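Local atomic coordinates of brefeldin A esterase (Bacillus subtilis, PDB entry 1JKM), a protein that degrades brefeldin A, probably by hydrolysing its lactone ester, as a serine hydrolase of the alpha/beta hydrolase family related to mammalian hormone-sensitive lipase. Residues Y278-E282 and D283-G287. Numbering follows the deposited sequence.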
loop_
_atom_site.group_PDB
_atom_site.type_symbol
_atom_site.label_atom_id
_atom_site.label_comp_id
_atom_site.label_asym_id
_atom_site.label_seq_id
_atom_site.Cartn_x
_atom_site.Cartn_y
_atom_site.Cartn_z
ATOM N N TYR B 278 -27.941 -9.947 -7.090
ATOM C CA TYR B 278 -27.944 -10.470 -5.734
ATOM C C TYR B 278 -29.243 -11.252 -5.466
ATOM O O TYR B 278 -29.229 -12.109 -4.583
ATOM C CB TYR B 278 -27.842 -9.333 -4.725
ATOM C CG TYR B 278 -27.828 -9.644 -3.265
ATOM C CD1 TYR B 278 -26.772 -10.329 -2.636
ATOM C CD2 TYR B 278 -28.888 -9.245 -2.452
ATOM C CE1 TYR B 278 -26.771 -10.604 -1.283
ATOM C CE2 TYR B 278 -28.912 -9.505 -1.112
ATOM C CZ TYR B 278 -27.850 -10.187 -0.526
ATOM O OH TYR B 278 -27.931 -10.426 0.812
ATOM N N PHE B 279 -30.330 -10.908 -6.158
ATOM C CA PHE B 279 -31.607 -11.583 -5.870
ATOM C C PHE B 279 -31.853 -12.765 -6.796
ATOM O O PHE B 279 -32.943 -13.364 -6.702
ATOM C CB PHE B 279 -32.772 -10.568 -6.014
ATOM C CG PHE B 279 -32.696 -9.582 -4.879
ATOM C CD1 PHE B 279 -33.248 -9.891 -3.652
ATOM C CD2 PHE B 279 -32.028 -8.370 -5.051
ATOM C CE1 PHE B 279 -33.168 -8.993 -2.603
ATOM C CE2 PHE B 279 -31.958 -7.476 -3.999
ATOM C CZ PHE B 279 -32.511 -7.799 -2.776
ATOM N N ALA B 280 -30.941 -13.140 -7.675
ATOM C CA ALA B 280 -31.059 -14.374 -8.444
ATOM C C ALA B 280 -31.179 -15.579 -7.517
ATOM O O ALA B 280 -30.535 -15.656 -6.454
ATOM C CB ALA B 280 -29.899 -14.474 -9.422
ATOM N N SER B 281 -32.183 -16.443 -7.768
ATOM C CA SER B 281 -32.257 -17.669 -6.968
ATOM C C SER B 281 -31.296 -18.716 -7.527
ATOM O O SER B 281 -30.891 -18.658 -8.697
ATOM C CB SER B 281 -33.712 -18.197 -6.998
ATOM O OG SER B 281 -33.952 -18.508 -8.364
ATOM N N GLU B 282 -31.061 -19.786 -6.756
ATOM C CA GLU B 282 -30.221 -20.874 -7.249
ATOM C C GLU B 282 -30.746 -21.536 -8.498
ATOM O O GLU B 282 -29.969 -21.861 -9.420
ATOM C CB GLU B 282 -30.012 -21.928 -6.136
ATOM C CG GLU B 282 -29.247 -21.329 -4.968
ATOM C CD GLU B 282 -29.126 -22.219 -3.749
ATOM O OE1 GLU B 282 -29.295 -23.453 -3.902
ATOM O OE2 GLU B 282 -28.822 -21.660 -2.661
ATOM N N ASP B 283 -32.079 -21.694 -8.641
ATOM C CA ASP B 283 -32.584 -22.319 -9.857
ATOM C C ASP B 283 -32.335 -21.471 -11.075
ATOM O O ASP B 283 -32.002 -21.977 -12.155
ATOM C CB ASP B 283 -34.085 -22.656 -9.734
ATOM C CG ASP B 283 -34.234 -23.984 -9.006
ATOM O OD1 ASP B 283 -33.565 -24.963 -9.424
ATOM O OD2 ASP B 283 -34.990 -24.045 -8.021
ATOM N N GLU B 284 -32.341 -20.153 -10.936
ATOM C CA GLU B 284 -31.938 -19.281 -12.037
ATOM C C GLU B 284 -30.460 -19.444 -12.395
ATOM O O GLU B 284 -30.091 -19.296 -13.570
ATOM C CB GLU B 284 -32.202 -17.833 -11.620
ATOM C CG GLU B 284 -33.252 -17.122 -12.445
ATOM C CD GLU B 284 -33.861 -15.935 -11.717
ATOM O OE1 GLU B 284 -34.097 -15.959 -10.480
ATOM O OE2 GLU B 284 -34.082 -14.963 -12.482
ATOM N N LEU B 285 -29.605 -19.686 -11.391
ATOM C CA LEU B 285 -28.154 -19.679 -11.676
ATOM C C LEU B 285 -27.646 -21.022 -12.177
ATOM O O LEU B 285 -26.578 -21.178 -12.774
ATOM C CB LEU B 285 -27.392 -19.343 -10.376
ATOM C CG LEU B 285 -27.667 -18.003 -9.715
ATOM C CD1 LEU B 285 -26.858 -17.865 -8.421
ATOM C CD2 LEU B 285 -27.347 -16.857 -10.674
ATOM N N ARG B 286 -28.448 -22.078 -11.996
ATOM C CA ARG B 286 -28.155 -23.394 -12.554
ATOM C C ARG B 286 -27.838 -23.374 -14.017
ATOM O O ARG B 286 -28.494 -22.705 -14.817
ATOM C CB ARG B 286 -29.384 -24.273 -12.196
ATOM C CG ARG B 286 -29.035 -25.602 -11.561
ATOM C CD ARG B 286 -30.021 -26.068 -10.507
ATOM N NE ARG B 286 -29.456 -26.013 -9.164
ATOM C CZ ARG B 286 -30.076 -25.897 -8.000
ATOM N NH1 ARG B 286 -31.403 -25.816 -7.932
ATOM N NH2 ARG B 286 -29.377 -25.858 -6.863
ATOM N N GLY B 287 -26.791 -24.092 -14.465
ATOM C CA GLY B 287 -26.408 -24.190 -15.861
ATOM C C GLY B 287 -25.578 -23.064 -16.465
ATOM O O GLY B 287 -25.175 -23.096 -17.624
HETATM O O HOH W 1 -35.302 -14.468 -7.771
#
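Ser-281 and Glu-284 exchange bonds in both directions at the start of the short helix 282-285. The backbone N of Glu-284 donates to OG of Ser-281 over a weak 3.5 Å, and Glu-284 OE1 receives Ser-281 N in return, nearly straight (168°) but also weak at 3.4 Å. OG of Ser-281 donates to the same OE1 across a weak 3.3 Å. Serine suits the N-cap because its short side chain brings a hydroxyl back to a first-turn N-H; with chi1 at 63°, OG stands between its own N and carbonyl carbon, facing that turn. Glutamate three residues on has the reach to return to the serine N-H. This reciprocal pair is a capping box. It starts a single-turn helix in the alpha/beta hydrolase fold, just ahead of strand 291-296 of the central, mostly parallel sheet. A water donates to the carbonyl oxygen of Phe-279 and, weakly, to OE1, while OE2 of Glu-284 forms a salt bridge with Arg-208, which gives the carboxylate partners on both oxygens.

Next to the cap, CB of Ala-280 rests 3.7 Å from CD2 of Leu-285, the single methyl of alanine against one of the two methyls of the branched leucine, and Leu-285 continues onto Phe-308 and Arg-311 of helix 302-314. The backbone N of Leu-285 donates to Ser-281 O, closing the turn, and Arg-286 N follows with Glu-282 O at 3.0 Å.

Past the turn, Arg-286, bent at chi2 and chi3, brings its guanidinium back alongside the helix. NH1 binds Asp-283 OD1 at 2.8 Å, coming from above the carboxylate plane, whereas NH2 makes a long salt bridge of 3.8 Å to Glu-282 OE1. The Glu-282 carboxylate and the Arg-286 guanidinium stand almost perpendicular (87°). The other oxygen of Glu-282 pairs with Arg-314.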